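Side-chain contacts in response regulator (Pseudomonas putida, PDB 3HDV), which probably serves in two-component signalling, its receiver domain accepting a phosphoryl group from a partner histidine kinase to switch a regulatory output: residues 28-33 against 116-121; 45-50 against 77-82; 94-99 against 105-110. One frame throughout, in Å; residues are numbered along the deposited sequence.

Overall arrangement
The chain folds as the alternating strands and helices of a CheY-like receiver domain, with a five-stranded parallel sheet of order 2-1-3-4-5. Contact 1 opens first, at the end of helix 17-29, and closes last, on helix 114-124, so it spans most of the domain. The other two lie in series within that span. Contact 2 ties the end of helix 40-49 to the loop between helix 67-75 and strand 83-88; contact 3 closes a much shorter connection, between helix 93-101 and strand 106-109. Contacts 1 and 3 touch where Leu-120 packs on Asp-106 and Leu-108, whereas contact 2 stays apart, its centre about 21 Å from each of the other two centres.

Contact 1 of 3, residues 28-33 against 116-121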
loop_
_atom_site.group_PDB
_atom_site.type_symbol
_atom_site.label_atom_id
_atom_site.label_comp_id
_atom_site.label_asym_id
_atom_site.label_seq_id
_atom_site.Cartn_x
_atom_site.Cartn_y
_atom_site.Cartn_z
ATOM N N LYS B 28 -3.344 -5.756 -6.891
ATOM C CA LYS B 28 -2.610 -6.900 -7.476
ATOM C C LYS B 28 -2.753 -8.224 -6.681
ATOM O O LYS B 28 -2.968 -9.287 -7.286
ATOM C CB LYS B 28 -1.154 -6.543 -7.843
ATOM C CG LYS B 28 -1.035 -5.351 -8.899
ATOM C CD LYS B 28 0.435 -5.241 -9.395
ATOM C CE LYS B 28 0.653 -4.169 -10.398
ATOM N NZ LYS B 28 2.118 -4.095 -10.820
ATOM N N SER B 29 -2.708 -8.176 -5.353
ATOM C CA SER B 29 -2.886 -9.406 -4.542
ATOM C C SER B 29 -4.267 -10.038 -4.767
ATOM O O SER B 29 -4.447 -11.223 -4.484
ATOM C CB SER B 29 -2.682 -9.163 -3.043
ATOM O OG SER B 29 -3.800 -8.516 -2.485
ATOM N N ARG B 30 -5.220 -9.236 -5.280
ATOM C CA ARG B 30 -6.595 -9.692 -5.569
ATOM C C ARG B 30 -6.814 -9.927 -7.053
ATOM O O ARG B 30 -7.958 -10.007 -7.500
ATOM C CB ARG B 30 -7.629 -8.684 -5.042
ATOM C CG ARG B 30 -7.605 -8.488 -3.522
ATOM C CD ARG B 30 -7.811 -9.813 -2.809
ATOM N NE ARG B 30 -9.127 -10.364 -3.120
ATOM C CZ ARG B 30 -9.545 -11.600 -2.838
ATOM N NH1 ARG B 30 -8.751 -12.482 -2.212
ATOM N NH2 ARG B 30 -10.781 -11.953 -3.194
ATOM N N GLY B 31 -5.717 -10.047 -7.803
ATOM C CA GLY B 31 -5.737 -10.277 -9.243
ATOM C C GLY B 31 -6.096 -9.124 -10.163
ATOM O O GLY B 31 -6.407 -9.355 -11.355
ATOM N N ILE B 32 -6.045 -7.883 -9.645
ATOM C CA ILE B 32 -6.368 -6.697 -10.438
ATOM C C ILE B 32 -5.096 -5.877 -10.713
ATOM O O ILE B 32 -4.425 -5.410 -9.770
ATOM C CB ILE B 32 -7.399 -5.793 -9.726
ATOM C CG1 ILE B 32 -8.732 -6.541 -9.479
ATOM C CG2 ILE B 32 -7.614 -4.496 -10.511
ATOM C CD1 ILE B 32 -9.540 -5.972 -8.352
ATOM N N ASP B 33 -4.782 -5.703 -11.996
ATOM C CA ASP B 33 -3.658 -4.904 -12.435
ATOM C C ASP B 33 -3.843 -3.429 -12.038
ATOM O O ASP B 33 -4.941 -2.893 -12.144
ATOM C CB ASP B 33 -3.620 -4.964 -13.936
ATOM C CG ASP B 33 -2.250 -5.007 -14.477
ATOM O OD1 ASP B 33 -1.263 -4.740 -13.709
ATOM O OD2 ASP B 33 -2.177 -5.308 -15.707
ATOM N N LYS B 116 -15.034 -3.021 1.253
ATOM C CA LYS B 116 -15.978 -2.189 0.475
ATOM C C LYS B 116 -15.345 -1.657 -0.820
ATOM O O LYS B 116 -15.982 -1.647 -1.899
ATOM C CB LYS B 116 -16.476 -1.008 1.299
ATOM C CG LYS B 116 -17.460 -0.048 0.569
ATOM C CD LYS B 116 -17.598 1.269 1.371
ATOM C CE LYS B 116 -18.866 2.093 0.982
ATOM N NZ LYS B 116 -19.059 3.292 1.925
ATOM N N LEU B 117 -14.102 -1.189 -0.717
ATOM C CA LEU B 117 -13.372 -0.747 -1.937
ATOM C C LEU B 117 -13.347 -1.821 -3.035
ATOM O O LEU B 117 -13.638 -1.537 -4.195
ATOM C CB LEU B 117 -11.937 -0.295 -1.616
ATOM C CG LEU B 117 -11.093 0.240 -2.791
ATOM C CD1 LEU B 117 -11.732 1.431 -3.596
ATOM C CD2 LEU B 117 -9.693 0.676 -2.250
ATOM N N LEU B 118 -12.955 -3.033 -2.665
ATOM C CA LEU B 118 -12.870 -4.110 -3.620
ATOM C C LEU B 118 -14.254 -4.425 -4.262
ATOM O O LEU B 118 -14.366 -4.649 -5.484
ATOM C CB LEU B 118 -12.206 -5.319 -2.952
ATOM C CG LEU B 118 -11.867 -6.527 -3.817
ATOM C CD1 LEU B 118 -10.634 -6.261 -4.746
ATOM C CD2 LEU B 118 -11.766 -7.899 -2.948
ATOM N N GLU B 119 -15.317 -4.388 -3.459
ATOM C CA GLU B 119 -16.688 -4.573 -3.988
ATOM C C GLU B 119 -17.007 -3.548 -5.067
ATOM O O GLU B 119 -17.477 -3.907 -6.138
ATOM C CB GLU B 119 -17.716 -4.459 -2.864
ATOM C CG GLU B 119 -17.801 -5.700 -2.024
ATOM C CD GLU B 119 -18.791 -5.575 -0.876
ATOM O OE1 GLU B 119 -18.527 -6.206 0.188
ATOM O OE2 GLU B 119 -19.809 -4.839 -1.026
ATOM N N LEU B 120 -16.732 -2.267 -4.789
ATOM C CA LEU B 120 -16.895 -1.202 -5.792
ATOM C C LEU B 120 -16.046 -1.417 -7.035
ATOM O O LEU B 120 -16.539 -1.235 -8.132
ATOM C CB LEU B 120 -16.592 0.177 -5.205
ATOM C CG LEU B 120 -17.390 0.636 -4.002
ATOM C CD1 LEU B 120 -16.753 1.928 -3.425
ATOM C CD2 LEU B 120 -18.882 0.831 -4.333
ATOM N N VAL B 121 -14.777 -1.794 -6.866
ATOM C CA VAL B 121 -13.879 -2.049 -8.006
ATOM C C VAL B 121 -14.340 -3.226 -8.903
ATOM O O VAL B 121 -14.446 -3.089 -10.138
ATOM C CB VAL B 121 -12.404 -2.274 -7.534
ATOM C CG1 VAL B 121 -11.563 -2.747 -8.674
ATOM C CG2 VAL B 121 -11.828 -0.994 -6.929
#
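Arg-30 packs on Leu-118, and Ile-32 on Leu-118 and Val-121, where the first and last helices of the CheY-like receiver fold lie side by side. Helix 17-29 stops in a Schellman motif, with Gly-31 at positive phi as its C-prime residue and Gly-31 N bonded to Lys-28 O. Residues 30 and 32, on either side of that glycine, both point toward helix 114-124.

The arginine makes its contact along much of its length. CB lies 3.9 Å from Leu-118 CD1, and CG rests on the same methyl. The chain then bends at chi2 (-57°) and again at chi3 (-63°), which carries it across the leucine and brings NE to 3.6 Å from the other methyl, CD2. NH2, at the tip, lies 4.2 Å from CD2. The two side chains cross at about a right angle, and the guanidinium meets the methyl obliquely. No hydrogen bond joins the two segments, and their packing buries NE, which has no hydrogen-bonding partner in the model. Arg-30 also packs on Leu-25 of the second subunit, while Val-121 rests on Ile-85 of the sheet. Deeper in, Ile-32 CD1 touches two methyls at once, 3.8 Å from both Leu-118 CD1 and Val-121 CG1.

Contact 2 of 3, residues 45-50 against 77-82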
loop_
_atom_site.group_PDB
_atom_site.type_symbol
_atom_site.label_atom_id
_atom_site.label_comp_id
_atom_site.label_asym_id
_atom_site.label_seq_id
_atom_site.Cartn_x
_atom_site.Cartn_y
_atom_site.Cartn_z
ATOM N N LEU B 45 -1.488 12.317 -17.850
ATOM C CA LEU B 45 -0.587 11.565 -18.737
ATOM C C LEU B 45 -0.962 10.098 -18.907
ATOM O O LEU B 45 -1.096 9.619 -20.039
ATOM C CB LEU B 45 0.860 11.689 -18.275
ATOM C CG LEU B 45 1.441 13.098 -18.448
ATOM C CD1 LEU B 45 2.816 13.148 -17.815
ATOM C CD2 LEU B 45 1.510 13.463 -19.973
ATOM N N TYR B 46 -1.104 9.382 -17.786
ATOM C CA TYR B 46 -1.440 7.987 -17.811
ATOM C C TYR B 46 -2.731 7.781 -18.606
ATOM O O TYR B 46 -2.816 6.893 -19.473
ATOM C CB TYR B 46 -1.592 7.419 -16.378
ATOM C CG TYR B 46 -0.569 6.356 -16.086
ATOM C CD1 TYR B 46 -0.461 5.289 -16.936
ATOM C CD2 TYR B 46 0.320 6.438 -15.007
ATOM C CE1 TYR B 46 0.462 4.283 -16.740
ATOM C CE2 TYR B 46 1.282 5.386 -14.787
ATOM C CZ TYR B 46 1.309 4.319 -15.671
ATOM O OH TYR B 46 2.205 3.254 -15.607
ATOM N N LEU B 47 -3.730 8.611 -18.304
ATOM C CA LEU B 47 -5.027 8.513 -18.970
ATOM C C LEU B 47 -4.914 8.699 -20.494
ATOM O O LEU B 47 -5.558 7.974 -21.256
ATOM C CB LEU B 47 -6.028 9.507 -18.386
ATOM C CG LEU B 47 -6.482 9.215 -16.944
ATOM C CD1 LEU B 47 -7.329 10.362 -16.438
ATOM C CD2 LEU B 47 -7.228 7.912 -16.861
ATOM N N HIS B 48 -4.093 9.660 -20.899
ATOM C CA HIS B 48 -3.884 9.970 -22.309
ATOM C C HIS B 48 -3.166 8.821 -23.080
ATOM O O HIS B 48 -3.627 8.404 -24.147
ATOM C CB HIS B 48 -3.165 11.315 -22.439
ATOM C CG HIS B 48 -3.147 11.845 -23.837
ATOM N ND1 HIS B 48 -2.237 11.414 -24.778
ATOM C CD2 HIS B 48 -3.974 12.706 -24.477
ATOM C CE1 HIS B 48 -2.489 12.003 -25.933
ATOM N NE2 HIS B 48 -3.531 12.801 -25.776
ATOM N N TYR B 49 -2.097 8.265 -22.498
ATOM C CA TYR B 49 -1.215 7.340 -23.202
ATOM C C TYR B 49 -1.504 5.866 -22.926
ATOM O O TYR B 49 -0.906 4.995 -23.539
ATOM C CB TYR B 49 0.250 7.654 -22.878
ATOM C CG TYR B 49 0.670 9.017 -23.352
ATOM C CD1 TYR B 49 0.966 9.263 -24.719
ATOM C CD2 TYR B 49 0.753 10.080 -22.472
ATOM C CE1 TYR B 49 1.333 10.532 -25.160
ATOM C CE2 TYR B 49 1.148 11.357 -22.903
ATOM C CZ TYR B 49 1.440 11.568 -24.262
ATOM O OH TYR B 49 1.768 12.849 -24.685
ATOM N N GLN B 50 -2.386 5.579 -21.973
ATOM C CA GLN B 50 -2.721 4.207 -21.642
ATOM C C GLN B 50 -4.236 4.031 -21.549
ATOM O O GLN B 50 -4.849 4.149 -20.471
ATOM C CB GLN B 50 -1.977 3.763 -20.376
ATOM C CG GLN B 50 -2.380 2.382 -19.851
ATOM C CD GLN B 50 -2.097 1.258 -20.851
ATOM O OE1 GLN B 50 -2.829 1.082 -21.847
ATOM N NE2 GLN B 50 -1.024 0.508 -20.605
ATOM N N SER B 77 -12.914 16.494 -20.374
ATOM C CA SER B 77 -12.020 15.923 -21.391
ATOM C C SER B 77 -12.696 14.792 -22.186
ATOM O O SER B 77 -13.857 14.465 -21.963
ATOM C CB SER B 77 -10.769 15.358 -20.728
ATOM O OG SER B 77 -11.019 14.019 -20.281
ATOM N N GLU B 78 -11.948 14.180 -23.093
ATOM C CA GLU B 78 -12.426 13.020 -23.833
ATOM C C GLU B 78 -12.667 11.817 -22.926
ATOM O O GLU B 78 -13.389 10.896 -23.293
ATOM C CB GLU B 78 -11.419 12.630 -24.935
ATOM C CG GLU B 78 -11.862 11.450 -25.833
ATOM C CD GLU B 78 -10.861 11.092 -26.977
ATOM O OE1 GLU B 78 -9.764 11.728 -27.089
ATOM O OE2 GLU B 78 -11.185 10.150 -27.762
ATOM N N ARG B 79 -12.072 11.844 -21.738
ATOM C CA ARG B 79 -12.248 10.766 -20.773
ATOM C C ARG B 79 -13.270 11.141 -19.705
ATOM O O ARG B 79 -13.124 10.773 -18.539
ATOM C CB ARG B 79 -10.911 10.409 -20.120
ATOM C CG ARG B 79 -9.931 9.714 -21.049
ATOM C CD ARG B 79 -9.044 8.741 -20.290
ATOM N NE ARG B 79 -9.669 7.430 -20.142
ATOM C CZ ARG B 79 -9.007 6.278 -20.181
ATOM N NH1 ARG B 79 -7.694 6.271 -20.360
ATOM N NH2 ARG B 79 -9.659 5.132 -20.038
ATOM N N ALA B 80 -14.306 11.872 -20.106
ATOM C CA ALA B 80 -15.354 12.289 -19.169
ATOM C C ALA B 80 -16.189 11.168 -18.591
ATOM O O ALA B 80 -16.807 11.343 -17.561
ATOM C CB ALA B 80 -16.279 13.376 -19.777
ATOM N N ALA B 81 -16.221 10.018 -19.249
ATOM C CA ALA B 81 -17.014 8.883 -18.758
ATOM C C ALA B 81 -16.216 7.996 -17.796
ATOM O O ALA B 81 -16.750 7.016 -17.290
ATOM C CB ALA B 81 -17.570 8.034 -19.932
ATOM N N LEU B 82 -14.952 8.326 -17.557
ATOM C CA LEU B 82 -14.084 7.523 -16.682
ATOM C C LEU B 82 -14.712 7.278 -15.293
ATOM O O LEU B 82 -15.116 8.223 -14.610
ATOM C CB LEU B 82 -12.727 8.195 -16.494
ATOM C CG LEU B 82 -11.707 7.460 -15.595
ATOM C CD1 LEU B 82 -11.154 6.187 -16.240
ATOM C CD2 LEU B 82 -10.568 8.415 -15.293
#
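Leu-47 O, in the last turn of helix 40-49, accepts a 2.9 Å hydrogen bond from Arg-79 NH1. The donor comes in on a carbonyl lone pair, in the carbonyl plane, with a C=O...N angle of 123°; the oxygen in turn lies close to the guanidinium plane, although the N-H...O angle is a bent 144°. Gln-50 O also lies at the edge of the guanidinium, 3.6 Å from NH1. Carbonyls at a helix C terminus probably make this a favourable place for a positive charge.

The same leucine serves the arginine with its side chain. Leu-47 CB packs 3.6 Å from Arg-79 CD, and CD2 covers one guanidinium face, 4.1 Å from CZ. A bend at chi3 (86°) turns the guanidinium so that NH1 reaches Leu-47 O while one face lies against CD2. At its base, Arg-79 N donates to Ser-77 OG over 2.8 Å, which forms an ST turn. Leu-82 meets Leu-47 tip to tip, CD2 to CD2 at 3.7 Å.

Leu-47 packs from helix 40-49 onto the sheet, touching Leu-11 and Ile-53, and shares Ile-74 of helix 67-75 with Leu-82, which itself rests on Met-56 of strand 53-58.

Contact 3 of 3, residues 94-99 against 105-110; sequences EEAVDV and VDFLLK
Phe-107 of strand 106-109 packs against Ala-96 and Val-99 of helix 93-101; helix and strand belong to one beta-alpha-beta unit. Its place, three residues before the lysine of a Lys-Pro pair, is that of the switch aromatic of CheY-like receivers, although a switching role here is only inferred.

The aromatic part of the contact is a CH-pi interaction. Ala-96 CB sits over one face of the ring, 4.1 Å from the centroid and 23° off the normal, displaced toward the rim on the CZ side. The ring comes up to the helix backbone itself, as the small alanine side chain probably allows, with Phe-107 CE1 3.6 Å from Ala-96 CA.

Aliphatic packing takes the ring's edge. Val-99 CB lies in the ring plane, 3.8 Å from CE1, while its CG1 is 3.8 Å from CD1, and the two side chains cross at about a right angle. The phenylalanine's first torsion (chi1 -174°) sets CG opposite the backbone N and carries the ring to the helix.

No polar bond joins the two segments. On the strand, Phe-107 N donates to Asp-106 OD1 over 2.8 Å, meeting it on the anti side and 25° out of the carboxylate plane. That oxygen also bonds to His-101 NE2 of the third subunit, whose Val-97 packs on Phe-107, so the contact borders a subunit interface. On the helix, Glu-95 forms a salt bridge with Arg-61.

Within the chain, Phe-107 and Val-99 both rest on Val-86 of strand 83-88, Leu-60 adjoins the ring, and Leu-108 touches Leu-120 of helix 114-124.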
loop_
_atom_site.group_PDB
_atom_site.type_symbol
_atom_site.label_atom_id
_atom_site.label_comp_id
_atom_site.label_asym_id
_atom_site.label_seq_id
_atom_site.Cartn_x
_atom_site.Cartn_y
_atom_site.Cartn_z
ATOM N N GLU B 94 -18.975 20.352 2.106
ATOM C CA GLU B 94 -19.098 21.113 0.836
ATOM C C GLU B 94 -18.290 20.482 -0.276
ATOM O O GLU B 94 -18.769 20.338 -1.398
ATOM C CB GLU B 94 -18.730 22.606 1.045
ATOM C CG GLU B 94 -19.842 23.274 1.898
ATOM C CD GLU B 94 -19.812 24.806 1.972
ATOM O OE1 GLU B 94 -18.706 25.409 1.798
ATOM O OE2 GLU B 94 -20.944 25.383 2.247
ATOM N N GLU B 95 -17.053 20.113 0.039
ATOM C CA GLU B 95 -16.212 19.465 -0.947
ATOM C C GLU B 95 -16.823 18.099 -1.386
ATOM O O GLU B 95 -16.843 17.766 -2.582
ATOM C CB GLU B 95 -14.793 19.280 -0.405
ATOM C CG GLU B 95 -13.845 18.668 -1.456
ATOM C CD GLU B 95 -12.442 18.598 -1.000
ATOM O OE1 GLU B 95 -12.181 18.163 0.144
ATOM O OE2 GLU B 95 -11.561 18.946 -1.800
ATOM N N ALA B 96 -17.312 17.313 -0.424
ATOM C CA ALA B 96 -17.923 16.007 -0.769
ATOM C C ALA B 96 -19.112 16.175 -1.711
ATOM O O ALA B 96 -19.272 15.423 -2.678
ATOM C CB ALA B 96 -18.305 15.221 0.512
ATOM N N VAL B 97 -19.915 17.214 -1.469
ATOM C CA VAL B 97 -21.052 17.475 -2.322
ATOM C C VAL B 97 -20.583 17.907 -3.729
ATOM O O VAL B 97 -21.127 17.446 -4.714
ATOM C CB VAL B 97 -22.019 18.504 -1.671
ATOM C CG1 VAL B 97 -23.004 19.039 -2.713
ATOM C CG2 VAL B 97 -22.753 17.862 -0.414
ATOM N N ASP B 98 -19.582 18.820 -3.802
ATOM C CA ASP B 98 -18.958 19.182 -5.093
ATOM C C ASP B 98 -18.466 17.948 -5.853
ATOM O O ASP B 98 -18.757 17.786 -7.033
ATOM C CB ASP B 98 -17.750 20.115 -4.873
ATOM C CG ASP B 98 -18.161 21.537 -4.518
ATOM O OD1 ASP B 98 -19.294 21.955 -4.866
ATOM O OD2 ASP B 98 -17.344 22.240 -3.886
ATOM N N VAL B 99 -17.712 17.089 -5.187
ATOM C CA VAL B 99 -17.235 15.847 -5.818
ATOM C C VAL B 99 -18.382 14.945 -6.286
ATOM O O VAL B 99 -18.383 14.429 -7.447
ATOM C CB VAL B 99 -16.222 15.107 -4.927
ATOM C CG1 VAL B 99 -15.816 13.719 -5.544
ATOM C CG2 VAL B 99 -14.994 15.990 -4.746
ATOM N N VAL B 105 -18.050 7.306 -8.765
ATOM C CA VAL B 105 -18.677 6.005 -8.384
ATOM C C VAL B 105 -18.983 5.971 -6.871
ATOM O O VAL B 105 -20.075 5.560 -6.452
ATOM C CB VAL B 105 -17.726 4.854 -8.739
ATOM C CG1 VAL B 105 -18.171 3.456 -8.136
ATOM C CG2 VAL B 105 -17.575 4.791 -10.285
ATOM N N ASP B 106 -18.000 6.351 -6.044
ATOM C CA ASP B 106 -18.275 6.496 -4.615
ATOM C C ASP B 106 -17.208 7.381 -4.019
ATOM O O ASP B 106 -16.219 7.697 -4.707
ATOM C CB ASP B 106 -18.250 5.132 -3.903
ATOM C CG ASP B 106 -19.176 5.079 -2.679
ATOM O OD1 ASP B 106 -19.574 6.126 -2.068
ATOM O OD2 ASP B 106 -19.543 3.947 -2.339
ATOM N N PHE B 107 -17.391 7.740 -2.731
ATOM C CA PHE B 107 -16.527 8.687 -2.036
ATOM C C PHE B 107 -16.309 8.003 -0.698
ATOM O O PHE B 107 -17.217 7.959 0.122
ATOM C CB PHE B 107 -17.275 10.025 -1.908
ATOM C CG PHE B 107 -16.476 11.176 -1.322
ATOM C CD1 PHE B 107 -16.256 12.323 -2.075
ATOM C CD2 PHE B 107 -16.020 11.155 0.006
ATOM C CE1 PHE B 107 -15.538 13.432 -1.557
ATOM C CE2 PHE B 107 -15.286 12.259 0.549
ATOM C CZ PHE B 107 -15.054 13.395 -0.233
ATOM N N LEU B 108 -15.111 7.476 -0.474
ATOM C CA LEU B 108 -14.785 6.783 0.756
ATOM C C LEU B 108 -13.834 7.601 1.602
ATOM O O LEU B 108 -12.947 8.254 1.071
ATOM C CB LEU B 108 -14.101 5.454 0.429
ATOM C CG LEU B 108 -14.934 4.209 0.134
ATOM C CD1 LEU B 108 -16.098 4.481 -0.718
ATOM C CD2 LEU B 108 -14.089 3.016 -0.418
ATOM N N LEU B 109 -13.947 7.508 2.919
ATOM C CA LEU B 109 -12.979 8.181 3.797
ATOM C C LEU B 109 -11.881 7.235 4.246
ATOM O O LEU B 109 -12.123 6.050 4.482
ATOM C CB LEU B 109 -13.678 8.863 4.996
ATOM C CG LEU B 109 -14.735 9.960 4.720
ATOM C CD1 LEU B 109 -15.450 10.353 6.040
ATOM C CD2 LEU B 109 -14.065 11.175 4.130
ATOM N N LYS B 110 -10.670 7.756 4.334
ATOM C CA LYS B 110 -9.545 7.027 4.937
ATOM C C LYS B 110 -9.786 6.970 6.478
ATOM O O LYS B 110 -10.454 7.829 6.993
ATOM C CB LYS B 110 -8.210 7.720 4.591
ATOM C CG LYS B 110 -7.856 7.771 3.058
ATOM C CD LYS B 110 -6.589 8.572 2.802
ATOM C CE LYS B 110 -5.352 7.791 3.285
ATOM N NZ LYS B 110 -4.040 8.558 3.115
#